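Nidogen (Mus musculus, PDB 1NPE) is a basement-membrane glycoprotein whose six-bladed YWTD propeller domain probably binds laminin. Local coordinates at residues H3-F6 / K11-R14; I39-D44 / K48-T53; E104-K107 / Q112-V115; I127-D130 / N135-W138; N145-T150 / T156-L161. One frame throughout, in Å; residues are numbered along the deposited sequence.

Contact 1 of 5, residues H3-F6 / K11-R14; sequences HLLF and KIER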
# COMPACT_ATOMS: atom_id res chain seq x y z
N HIS A 3 -14.82 8.14 17.22
CA HIS A 3 -14.45 6.73 17.16
C HIS A 3 -13.18 6.51 16.36
O HIS A 3 -12.78 7.35 15.55
CB HIS A 3 -15.58 5.91 16.54
CG HIS A 3 -16.90 6.08 17.23
ND1 HIS A 3 -17.71 7.18 17.05
CD2 HIS A 3 -17.55 5.28 18.12
CE1 HIS A 3 -18.79 7.06 17.79
NE2 HIS A 3 -18.72 5.92 18.45
N LEU A 4 -12.54 5.38 16.62
CA LEU A 4 -11.33 4.98 15.91
C LEU A 4 -11.78 3.91 14.93
O LEU A 4 -12.60 3.05 15.27
CB LEU A 4 -10.31 4.36 16.86
CG LEU A 4 -9.08 5.16 17.25
CD1 LEU A 4 -8.17 4.27 18.09
CD2 LEU A 4 -8.34 5.65 16.01
N LEU A 5 -11.25 3.96 13.72
CA LEU A 5 -11.60 3.00 12.68
C LEU A 5 -10.34 2.45 12.04
O LEU A 5 -9.43 3.22 11.70
CB LEU A 5 -12.45 3.69 11.61
CG LEU A 5 -13.85 4.15 12.00
CD1 LEU A 5 -14.27 5.35 11.16
CD2 LEU A 5 -14.83 3.02 11.83
N PHE A 6 -10.26 1.13 11.92
CA PHE A 6 -9.10 0.52 11.28
C PHE A 6 -9.48 -0.62 10.34
O PHE A 6 -10.54 -1.22 10.47
CB PHE A 6 -8.01 0.13 12.28
CG PHE A 6 -8.40 -0.97 13.23
CD1 PHE A 6 -8.84 -0.67 14.52
CD2 PHE A 6 -8.26 -2.31 12.86
CE1 PHE A 6 -9.12 -1.67 15.44
CE2 PHE A 6 -8.54 -3.32 13.77
CZ PHE A 6 -8.97 -3.01 15.07
N LYS A 11 -12.86 -6.62 6.38
CA LYS A 11 -13.64 -5.81 7.32
C LYS A 11 -13.00 -4.48 7.72
O LYS A 11 -11.85 -4.20 7.39
CB LYS A 11 -13.88 -6.61 8.61
CG LYS A 11 -12.60 -7.11 9.25
CD LYS A 11 -12.85 -7.85 10.56
CE LYS A 11 -13.31 -6.91 11.65
NZ LYS A 11 -13.43 -7.63 12.94
N ILE A 12 -13.79 -3.67 8.41
CA ILE A 12 -13.34 -2.39 8.96
C ILE A 12 -13.82 -2.45 10.41
O ILE A 12 -15.01 -2.65 10.67
CB ILE A 12 -13.99 -1.16 8.28
CG1 ILE A 12 -13.52 -1.02 6.83
CG2 ILE A 12 -13.63 0.10 9.05
CD1 ILE A 12 -14.20 0.14 6.11
N GLU A 13 -12.89 -2.31 11.35
CA GLU A 13 -13.22 -2.35 12.78
C GLU A 13 -13.50 -0.95 13.34
O GLU A 13 -12.98 0.05 12.84
CB GLU A 13 -12.09 -3.02 13.56
CG GLU A 13 -12.43 -3.34 15.03
CD GLU A 13 -13.34 -4.56 15.20
OE1 GLU A 13 -13.92 -5.04 14.21
OE2 GLU A 13 -13.47 -5.04 16.34
N ARG A 14 -14.28 -0.91 14.41
CA ARG A 14 -14.65 0.34 15.06
C ARG A 14 -14.57 0.24 16.59
O ARG A 14 -15.00 -0.75 17.18
CB ARG A 14 -16.09 0.68 14.66
CG ARG A 14 -16.71 1.83 15.41
CD ARG A 14 -18.19 1.97 15.07
NE ARG A 14 -18.73 3.20 15.63
CZ ARG A 14 -19.84 3.80 15.22
NH1 ARG A 14 -20.56 3.27 14.23
NH2 ARG A 14 -20.23 4.93 15.78
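Arg14 lies beside Leu5 and reaches across to His3, where two strands of the β-propeller blade that closes the ring pair antiparallel. From the backbone outward, Arg14 CB lies 3.9 Å from Leu5 CD2, the two side chains standing side by side and pointing the same way. With CG anti to the backbone N (chi1 171°) and the chain stretched from CG to NE, the guanidinium is carried to the imidazole of His3. Arg14 NE comes within 3.5 Å of His3 CD2. At the tip, Arg14 NH2 sits over one face of the ring toward its rim, 3.2 Å from His3 NE2. The two planes are almost perpendicular, at 89°, so this is no flat stack: the guanidinium turns its edge to the imidazole.

The other face of the sheet carries Phe6 and Glu13. Glu13 CB makes a CH-pi contact, 3.6 Å from the centre of the Phe6 ring, while the carboxylate continues past it; Lys11 NZ, on the same strand, makes a salt bridge to Glu13 OE1 at 2.9 Å. Between the two faces, the backbones of Phe6 and Glu13 bond in both directions, with Glu13 N to Phe6 O the shorter at 2.7 Å.

Strand 256-259, from the far end of the chain, pairs with the other edge of strand 2-8, and strand 28-33 lies along 11-17, so N- and C-terminal strands complete one blade together.

Contact 2 of 5, residues I39-D44 / K48-T53; sequences IGLAFD and KVVYWT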
# COMPACT_ATOMS: atom_id res chain seq x y z
N ILE A 39 -7.52 -1.34 2.54
CA ILE A 39 -6.20 -0.80 2.86
C ILE A 39 -6.26 0.61 3.42
O ILE A 39 -5.92 0.83 4.58
CB ILE A 39 -5.27 -0.84 1.64
CG1 ILE A 39 -5.13 -2.27 1.11
CG2 ILE A 39 -3.91 -0.27 1.99
CD1 ILE A 39 -4.38 -3.21 2.05
N GLY A 40 -6.70 1.57 2.61
CA GLY A 40 -6.78 2.95 3.07
C GLY A 40 -8.12 3.34 3.65
O GLY A 40 -9.16 2.83 3.21
N LEU A 41 -8.12 4.24 4.63
CA LEU A 41 -9.35 4.72 5.25
C LEU A 41 -9.31 6.23 5.45
O LEU A 41 -8.26 6.80 5.72
CB LEU A 41 -9.58 4.07 6.62
CG LEU A 41 -9.99 2.60 6.74
CD1 LEU A 41 -10.09 2.26 8.22
CD2 LEU A 41 -11.33 2.33 6.04
N ALA A 42 -10.47 6.86 5.34
CA ALA A 42 -10.60 8.30 5.55
C ALA A 42 -12.01 8.58 6.06
O ALA A 42 -12.91 7.74 5.92
CB ALA A 42 -10.33 9.07 4.25
N PHE A 43 -12.21 9.76 6.64
CA PHE A 43 -13.52 10.09 7.18
C PHE A 43 -13.96 11.51 6.84
O PHE A 43 -13.23 12.47 7.07
CB PHE A 43 -13.49 9.90 8.69
CG PHE A 43 -14.83 10.09 9.35
CD1 PHE A 43 -15.81 9.12 9.23
CD2 PHE A 43 -15.08 11.22 10.11
CE1 PHE A 43 -17.03 9.28 9.87
CE2 PHE A 43 -16.29 11.39 10.75
CZ PHE A 43 -17.27 10.41 10.64
N ASP A 44 -15.17 11.62 6.30
CA ASP A 44 -15.75 12.91 5.95
C ASP A 44 -16.55 13.43 7.14
O ASP A 44 -17.64 12.94 7.42
CB ASP A 44 -16.65 12.77 4.71
CG ASP A 44 -17.53 13.99 4.47
OD1 ASP A 44 -17.12 15.12 4.82
OD2 ASP A 44 -18.64 13.80 3.94
N LYS A 48 -20.43 12.55 7.86
CA LYS A 48 -20.12 11.39 8.70
C LYS A 48 -20.03 10.14 7.83
O LYS A 48 -20.75 9.15 8.05
CB LYS A 48 -21.18 11.18 9.80
CG LYS A 48 -21.78 12.46 10.38
CD LYS A 48 -20.74 13.38 11.01
CE LYS A 48 -21.39 14.69 11.43
NZ LYS A 48 -20.39 15.66 12.00
N VAL A 49 -19.18 10.19 6.81
CA VAL A 49 -19.02 9.07 5.89
C VAL A 49 -17.59 8.53 5.87
O VAL A 49 -16.62 9.29 5.82
CB VAL A 49 -19.45 9.47 4.44
CG1 VAL A 49 -19.30 8.30 3.48
CG2 VAL A 49 -20.89 9.95 4.43
N VAL A 50 -17.49 7.21 5.93
CA VAL A 50 -16.21 6.51 5.91
C VAL A 50 -15.84 6.14 4.46
O VAL A 50 -16.66 5.58 3.73
CB VAL A 50 -16.28 5.21 6.77
CG1 VAL A 50 -14.94 4.47 6.74
CG2 VAL A 50 -16.65 5.55 8.21
N TYR A 51 -14.62 6.49 4.05
CA TYR A 51 -14.13 6.16 2.71
C TYR A 51 -12.99 5.14 2.83
O TYR A 51 -12.26 5.13 3.83
CB TYR A 51 -13.61 7.41 1.99
CG TYR A 51 -14.70 8.35 1.51
CD1 TYR A 51 -15.43 9.13 2.40
CD2 TYR A 51 -15.00 8.46 0.15
CE1 TYR A 51 -16.42 9.99 1.96
CE2 TYR A 51 -16.00 9.32 -0.30
CZ TYR A 51 -16.70 10.08 0.61
OH TYR A 51 -17.71 10.91 0.19
N TRP A 52 -12.85 4.29 1.81
CA TRP A 52 -11.82 3.25 1.81
C TRP A 52 -11.32 2.85 0.43
O TRP A 52 -11.97 3.13 -0.59
CB TRP A 52 -12.31 1.98 2.52
CG TRP A 52 -13.42 1.24 1.78
CD1 TRP A 52 -13.29 0.42 0.70
CD2 TRP A 52 -14.82 1.29 2.08
NE1 TRP A 52 -14.52 -0.03 0.29
CE2 TRP A 52 -15.48 0.49 1.12
CE3 TRP A 52 -15.58 1.95 3.06
CZ2 TRP A 52 -16.86 0.32 1.12
CZ3 TRP A 52 -16.96 1.78 3.05
CH2 TRP A 52 -17.59 0.97 2.08
N THR A 53 -10.17 2.19 0.41
CA THR A 53 -9.59 1.68 -0.82
C THR A 53 -9.48 0.17 -0.64
O THR A 53 -9.19 -0.31 0.46
CB THR A 53 -8.19 2.26 -1.12
OG1 THR A 53 -7.24 1.78 -0.16
CG2 THR A 53 -8.23 3.78 -1.11
O HOH W 1 -19.29 11.91 2.05
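Thr53 OG1 is gripped by two groups: it accepts the N-H of Gly40 at 2.8 Å and is hydrogen-bonded to Pro81 O of the next blade. Chi1 of 68° sets the hydroxyl between its own backbone N and carbonyl carbon, turned to the Gly40 amide. Tyr51, Trp52 and Thr53 open a YWTD signature on the second strand of this propeller blade, in a hairpin with the innermost strand. Thr53 O takes Ile39 N almost straight, at 174°.

On one face Leu41 CD2 packs against Trp52 CB at 3.7 Å, and Val50 CG2 meets the edge of the Phe43 ring, 3.8 Å from CD1. Phe43 CZ, at the end of the ring, lies 3.6 Å from Lys48 CA. Here the hairpin carries a G1 β bulge: Lys48 and Val49 both face Asp44, whose O receives Val49 N and, weakly, Lys48 N.

On the opposite face the Asp44 carboxylate has its main partner in Arg91, through OD1, and Tyr51 OH is bonded to Arg62. Between these two side chains a water gives a hydrogen to Asp44 OD2 at 2.8 Å and lies 2.6 Å from Tyr51 OH, in the plane of the phenol ring.

Contact 3 of 5, residues E104-K107 / Q112-V115; sequences EVAK and QRRV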
# COMPACT_ATOMS: atom_id res chain seq x y z
N GLU A 104 -4.58 10.61 -7.74
CA GLU A 104 -5.74 11.15 -8.42
C GLU A 104 -6.66 11.88 -7.46
O GLU A 104 -6.60 11.71 -6.24
CB GLU A 104 -6.51 10.04 -9.13
CG GLU A 104 -5.68 9.24 -10.13
CD GLU A 104 -6.54 8.43 -11.08
OE1 GLU A 104 -7.47 9.01 -11.67
OE2 GLU A 104 -6.31 7.21 -11.22
N VAL A 105 -7.49 12.74 -8.02
CA VAL A 105 -8.45 13.50 -7.25
C VAL A 105 -9.78 13.34 -7.99
O VAL A 105 -9.79 13.16 -9.22
CB VAL A 105 -8.03 14.99 -7.13
CG1 VAL A 105 -7.86 15.62 -8.52
CG2 VAL A 105 -9.04 15.76 -6.30
N ALA A 106 -10.88 13.31 -7.25
CA ALA A 106 -12.21 13.15 -7.85
C ALA A 106 -13.29 13.63 -6.90
O ALA A 106 -13.02 13.90 -5.73
CB ALA A 106 -12.45 11.68 -8.22
N LYS A 107 -14.52 13.76 -7.40
CA LYS A 107 -15.64 14.19 -6.58
C LYS A 107 -15.97 13.09 -5.56
O LYS A 107 -15.57 11.94 -5.74
CB LYS A 107 -16.87 14.45 -7.45
CG LYS A 107 -16.74 15.66 -8.35
CD LYS A 107 -17.95 15.84 -9.25
CE LYS A 107 -19.23 16.11 -8.46
NZ LYS A 107 -20.35 16.47 -9.37
N GLN A 112 -15.66 12.69 -12.35
CA GLN A 112 -14.73 13.73 -12.76
C GLN A 112 -13.30 13.53 -12.28
O GLN A 112 -12.68 14.45 -11.74
CB GLN A 112 -15.26 15.11 -12.38
CG GLN A 112 -16.41 15.59 -13.26
CD GLN A 112 -16.93 16.95 -12.85
OE1 GLN A 112 -17.98 17.05 -12.22
NE2 GLN A 112 -16.21 18.00 -13.21
N ARG A 113 -12.79 12.33 -12.50
CA ARG A 113 -11.43 11.97 -12.13
C ARG A 113 -10.40 12.83 -12.84
O ARG A 113 -10.58 13.19 -14.00
CB ARG A 113 -11.13 10.52 -12.51
CG ARG A 113 -11.59 9.49 -11.53
CD ARG A 113 -10.50 8.45 -11.41
NE ARG A 113 -10.94 7.17 -11.90
CZ ARG A 113 -10.14 6.14 -12.13
NH1 ARG A 113 -8.84 6.23 -11.93
NH2 ARG A 113 -10.67 4.99 -12.53
N ARG A 114 -9.31 13.10 -12.14
CA ARG A 114 -8.21 13.88 -12.68
C ARG A 114 -6.93 13.34 -12.07
O ARG A 114 -6.87 13.10 -10.86
CB ARG A 114 -8.34 15.37 -12.34
CG ARG A 114 -7.03 16.15 -12.51
CD ARG A 114 -7.19 17.66 -12.42
NE ARG A 114 -5.88 18.32 -12.36
CZ ARG A 114 -5.68 19.57 -11.95
NH1 ARG A 114 -6.70 20.32 -11.56
NH2 ARG A 114 -4.44 20.04 -11.85
N VAL A 115 -5.93 13.09 -12.90
CA VAL A 115 -4.65 12.61 -12.43
C VAL A 115 -3.89 13.85 -11.97
O VAL A 115 -3.45 14.66 -12.79
CB VAL A 115 -3.86 11.88 -13.54
CG1 VAL A 115 -2.47 11.48 -13.04
CG2 VAL A 115 -4.62 10.63 -13.99
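The outer hairpin of a propeller blade, strands 102-107 and 114-117, is tied across one face by a salt bridge between Glu104 and Arg113. A single nitrogen, Arg113 NH1, serves both carboxylate oxygens. The bond from Arg113 NH1 to Glu104 OE1, 3.1 Å long, is the straighter, meeting that oxygen on its syn side though somewhat out of the carboxylate plane; the approach of the same NH1 to Glu104 OE2 is closer at 2.8 Å but strongly bent, and counts as weak. Carboxylate and guanidinium are turned 32° against each other.

The arginine gets there by folding. Its chain bends at chi2 (-138°) and chi3 (-115°), which lays Arg113 CD within 3.1 Å of Glu104 OE1, and CG passes the methyl of Ala106. The glutamate is extended beyond CG and its end leans toward the 112-115 segment. Glu104 OE2 has a second cation in Arg102, so two arginines share one carboxylate, which would probably favour its ionised form. Arg113 also reaches weakly to the carbonyl oxygens of Gln76 and Asp77, while Trp95 of the neighbouring strand lies against both Glu104 and Arg113.

On the other face Val105 and Arg114 run side by side in the same direction, and their backbones exchange two hydrogen bonds, from Val105 N to Arg114 O and from Arg114 N to Val105 O. The arginine's end then leads away from the valine. At the turn end Lys107 and Gln112, both exposed, cross at a slant: the amide oxygen Gln112 OE1 lies 3.2 Å from the aliphatic Lys107 CD.

Contact 4 of 5, residues I127-D130 / N135-W138; sequences IVTD and NLYW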
# COMPACT_ATOMS: atom_id res chain seq x y z
N ILE A 127 -1.36 9.35 2.51
CA ILE A 127 -1.77 10.65 1.97
C ILE A 127 -2.82 11.30 2.86
O ILE A 127 -3.75 10.65 3.34
CB ILE A 127 -2.28 10.54 0.51
CG1 ILE A 127 -2.51 11.94 -0.06
CG2 ILE A 127 -3.57 9.74 0.44
CD1 ILE A 127 -2.89 11.95 -1.53
N VAL A 128 -2.62 12.59 3.14
CA VAL A 128 -3.54 13.35 3.99
C VAL A 128 -3.74 14.76 3.46
O VAL A 128 -2.91 15.27 2.70
CB VAL A 128 -3.02 13.47 5.45
CG1 VAL A 128 -3.05 12.12 6.15
CG2 VAL A 128 -1.61 14.05 5.47
N THR A 129 -4.82 15.39 3.89
CA THR A 129 -5.14 16.75 3.49
C THR A 129 -5.24 17.65 4.72
O THR A 129 -5.36 17.17 5.85
CB THR A 129 -6.51 16.86 2.81
OG1 THR A 129 -7.49 16.21 3.62
CG2 THR A 129 -6.50 16.28 1.41
N ASP A 130 -5.22 18.95 4.46
CA ASP A 130 -5.39 20.00 5.45
C ASP A 130 -6.25 20.98 4.65
O ASP A 130 -5.78 22.00 4.17
CB ASP A 130 -4.05 20.64 5.83
CG ASP A 130 -4.20 21.74 6.89
OD1 ASP A 130 -5.26 21.83 7.55
OD2 ASP A 130 -3.25 22.52 7.06
N ASN A 135 -3.50 22.33 1.71
CA ASN A 135 -2.31 21.52 1.48
C ASN A 135 -2.51 20.00 1.45
O ASN A 135 -3.34 19.45 2.18
CB ASN A 135 -1.23 21.89 2.49
CG ASN A 135 -0.68 23.27 2.25
OD1 ASN A 135 -0.26 23.61 1.14
ND2 ASN A 135 -0.67 24.08 3.30
N LEU A 136 -1.71 19.35 0.61
CA LEU A 136 -1.74 17.91 0.42
C LEU A 136 -0.36 17.35 0.79
O LEU A 136 0.66 17.95 0.45
CB LEU A 136 -2.03 17.60 -1.06
CG LEU A 136 -2.26 16.16 -1.50
CD1 LEU A 136 -3.45 15.55 -0.77
CD2 LEU A 136 -2.49 16.12 -2.99
N TYR A 137 -0.34 16.21 1.48
CA TYR A 137 0.91 15.57 1.90
C TYR A 137 0.86 14.06 1.64
O TYR A 137 -0.17 13.42 1.85
CB TYR A 137 1.14 15.78 3.40
CG TYR A 137 1.07 17.23 3.88
CD1 TYR A 137 -0.12 17.77 4.36
CD2 TYR A 137 2.21 18.04 3.87
CE1 TYR A 137 -0.18 19.08 4.82
CE2 TYR A 137 2.16 19.35 4.33
CZ TYR A 137 0.97 19.87 4.80
OH TYR A 137 0.92 21.17 5.24
N TRP A 138 1.98 13.47 1.22
CA TRP A 138 2.00 12.03 0.97
C TRP A 138 3.37 11.41 1.16
O TRP A 138 4.38 12.12 1.21
CB TRP A 138 1.48 11.70 -0.43
CG TRP A 138 2.36 12.18 -1.56
CD1 TRP A 138 3.36 11.47 -2.17
CD2 TRP A 138 2.26 13.43 -2.25
NE1 TRP A 138 3.88 12.20 -3.21
CE2 TRP A 138 3.23 13.40 -3.28
CE3 TRP A 138 1.45 14.56 -2.11
CZ2 TRP A 138 3.40 14.47 -4.17
CZ3 TRP A 138 1.62 15.62 -2.99
CH2 TRP A 138 2.59 15.57 -4.01
O HOH W 2 -0.85 22.75 6.11
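Ile127 and Leu136 reach each other because both first torsions set the chain anti to the backbone N, chi1 -173° for the isoleucine CG1 and -174° for the leucine CG. In this inner hairpin of a propeller blade, strand 124-130 against 135-140, the result is a methyl-to-methyl meeting, Ile127 CD1 to Leu136 CD1 at 3.7 Å. The same Leu136 CD1 also touches Thr129 CG2 at 3.8 Å, so one leucine branch spans two residues of the partner strand. Phe94 of the adjoining blade lies against all three, making this face part of the packing between blades. Trp138, of a YWTD signature, offers just its CB to Ile127 CG1 before the indole swings away from the hairpin, where it meets the ring of Phe117.

Val128 and Tyr137 occupy the other face. Val128 CG2 rests against Tyr137 CB at 3.9 Å, the two side chains slanting across one another, and their backbones are joined by a pair of hydrogen bonds of 2.9 and 3.0 Å, from Val128 N to Tyr137 O and from Tyr137 N to Val128 O. Phe174 of the next blade lies near-parallel to the tyrosine ring.

Toward the turn the polar groups gather. Asp130 OD1 forms a salt bridge with Arg133, while the other oxygen, OD2, takes a hydrogen from a water. That water lies 2.6 Å from Asp130 OD2, accepts from Asn135 ND2 at 3.1 Å, and sits in the Tyr137 ring plane beside OH.

Contact 5 of 5, residues N145-T150 / T156-L161; sequences NPKIET and TNRRIL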
# COMPACT_ATOMS: atom_id res chain seq x y z
N ASN A 145 14.71 5.75 -3.05
CA ASN A 145 14.58 7.16 -2.71
C ASN A 145 13.26 7.47 -2.02
O ASN A 145 12.38 8.11 -2.60
CB ASN A 145 14.72 8.03 -3.97
CG ASN A 145 16.12 8.01 -4.54
OD1 ASN A 145 16.48 7.11 -5.31
ND2 ASN A 145 16.93 9.00 -4.17
N PRO A 146 13.11 7.04 -0.76
CA PRO A 146 11.88 7.28 0.01
C PRO A 146 11.70 8.78 0.25
O PRO A 146 12.67 9.52 0.38
CB PRO A 146 12.15 6.53 1.31
CG PRO A 146 13.63 6.68 1.47
CD PRO A 146 14.12 6.37 0.08
N LYS A 147 10.46 9.24 0.32
CA LYS A 147 10.23 10.66 0.54
C LYS A 147 8.85 11.04 1.07
O LYS A 147 7.91 10.24 1.05
CB LYS A 147 10.51 11.44 -0.75
CG LYS A 147 9.76 10.92 -1.96
CD LYS A 147 10.16 11.63 -3.25
CE LYS A 147 9.31 11.11 -4.41
NZ LYS A 147 9.53 11.86 -5.68
N ILE A 148 8.80 12.22 1.67
CA ILE A 148 7.56 12.80 2.19
C ILE A 148 7.41 14.03 1.29
O ILE A 148 8.32 14.85 1.21
CB ILE A 148 7.69 13.27 3.66
CG1 ILE A 148 8.18 12.13 4.56
CG2 ILE A 148 6.35 13.79 4.17
CD1 ILE A 148 7.21 10.97 4.67
N GLU A 149 6.30 14.12 0.57
CA GLU A 149 6.10 15.27 -0.31
C GLU A 149 4.86 16.06 0.05
O GLU A 149 3.96 15.57 0.74
CB GLU A 149 5.96 14.83 -1.77
CG GLU A 149 7.17 14.18 -2.40
CD GLU A 149 7.06 14.08 -3.92
OE1 GLU A 149 7.34 15.09 -4.60
OE2 GLU A 149 6.69 13.00 -4.42
N THR A 150 4.82 17.29 -0.44
CA THR A 150 3.69 18.16 -0.21
C THR A 150 3.40 18.93 -1.49
O THR A 150 4.25 19.06 -2.37
CB THR A 150 3.91 19.16 0.95
OG1 THR A 150 2.69 19.84 1.22
CG2 THR A 150 4.95 20.20 0.60
N THR A 156 -0.61 22.52 -7.64
CA THR A 156 0.58 23.34 -7.82
C THR A 156 1.51 23.20 -6.62
O THR A 156 1.18 22.55 -5.62
CB THR A 156 0.24 24.85 -7.99
OG1 THR A 156 -0.23 25.40 -6.75
CG2 THR A 156 -0.82 25.06 -9.08
N ASN A 157 2.70 23.79 -6.76
CA ASN A 157 3.70 23.83 -5.70
C ASN A 157 4.13 22.49 -5.08
O ASN A 157 4.26 22.37 -3.86
CB ASN A 157 3.23 24.80 -4.61
CG ASN A 157 3.08 26.22 -5.13
OD1 ASN A 157 2.05 26.59 -5.68
ND2 ASN A 157 4.13 27.02 -4.98
N ARG A 158 4.37 21.50 -5.93
CA ARG A 158 4.83 20.20 -5.46
C ARG A 158 6.29 20.33 -5.03
O ARG A 158 7.08 21.00 -5.69
CB ARG A 158 4.71 19.15 -6.56
CG ARG A 158 5.21 17.78 -6.13
CD ARG A 158 5.06 16.76 -7.23
NE ARG A 158 5.57 15.46 -6.82
CZ ARG A 158 5.65 14.39 -7.60
NH1 ARG A 158 5.24 14.45 -8.86
NH2 ARG A 158 6.13 13.25 -7.12
N ARG A 159 6.64 19.70 -3.91
CA ARG A 159 8.01 19.74 -3.41
C ARG A 159 8.26 18.66 -2.37
O ARG A 159 7.33 18.19 -1.71
CB ARG A 159 8.34 21.12 -2.82
CG ARG A 159 7.48 21.49 -1.63
CD ARG A 159 7.64 22.94 -1.24
NE ARG A 159 6.82 23.25 -0.07
CZ ARG A 159 7.28 23.35 1.17
NH1 ARG A 159 8.58 23.18 1.42
NH2 ARG A 159 6.45 23.61 2.17
N ILE A 160 9.52 18.27 -2.25
CA ILE A 160 9.93 17.26 -1.29
C ILE A 160 10.13 17.94 0.06
O ILE A 160 10.77 18.97 0.15
CB ILE A 160 11.23 16.57 -1.73
CG1 ILE A 160 11.04 15.94 -3.11
CG2 ILE A 160 11.63 15.50 -0.73
CD1 ILE A 160 12.28 15.27 -3.68
N LEU A 161 9.54 17.35 1.10
CA LEU A 161 9.62 17.88 2.46
C LEU A 161 10.74 17.19 3.25
O LEU A 161 11.47 17.84 3.99
CB LEU A 161 8.27 17.68 3.14
CG LEU A 161 7.61 18.83 3.92
CD1 LEU A 161 7.72 20.16 3.17
CD2 LEU A 161 6.16 18.48 4.16
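Glu149 and Arg158 meet side-on, the arginine presenting NE and NH2 together, one to each carboxylate oxygen. Arg158 NH2 donates to the syn lone pair of Glu149 OE2 at 2.8 Å and 170°, close to the guanidinium plane. The second bond, Arg158 NE to Glu149 OE1 at 2.9 Å, comes in from above the carboxylate plane, as expected from groups turned 36° against each other. Arg158 is extended from CG to NE, its CG anti to the backbone N (chi1 178°), which carries its guanidinium to the carboxylate, crossing Glu149 at a slant, whereas Lys147 comes up at about a right angle to it. Lys147 NZ is 3.3 Å from Glu149 OE2, completing a salt-bridge network in which two cations share one acidic group.

Further partners fix these cations: Lys147 NZ bonds to Gly120 O and Arg158 NH1 to Thr119 O. Trp138 NE1 adds a weak bond to Glu149 OE2, and its indole packs along Arg158.

On the other face Thr150 and Arg159 lie side by side, pointing the same way. The methyl CG2 of Thr150 rests over one face of the Arg159 guanidinium, and Thr150 CG2 is 3.6 Å from Arg159 CG; the hydroxyl OG1 is bonded to Leu136 O. Leu161 closes the contact, its CD1 3.8 Å from Thr150 CG2 and its N-H bonded to Ile148 O at 2.8 Å, just where the outer strand turns a corner. This is the outer hairpin of a four-stranded antiparallel blade, as in the YWTD β-propellers of the LDL-receptor family.

Along the chain the five contacts come one after another, each a hairpin closed before the next opens, following the blades round the propeller. Contacts 1 and 2 belong to neighbouring blades, centres 10 Å apart, and touch: Ile12 CD1 packs on Leu41 CD2 at 3.6 Å. Contacts 4 and 5 are inner and outer hairpins of one sheet, centres 11 Å apart, joined where strands 135-140 and 147-152 pair. Contact 3, on the blade between, comes within about 6 Å (nearest atoms) of contacts 2, 4 and 5. Contact 1, about 29 Å from contact 5 between centres, sits in the blade built from both chain ends, which closes the ring, while side chains packed between neighbouring blades hold the hairpins together.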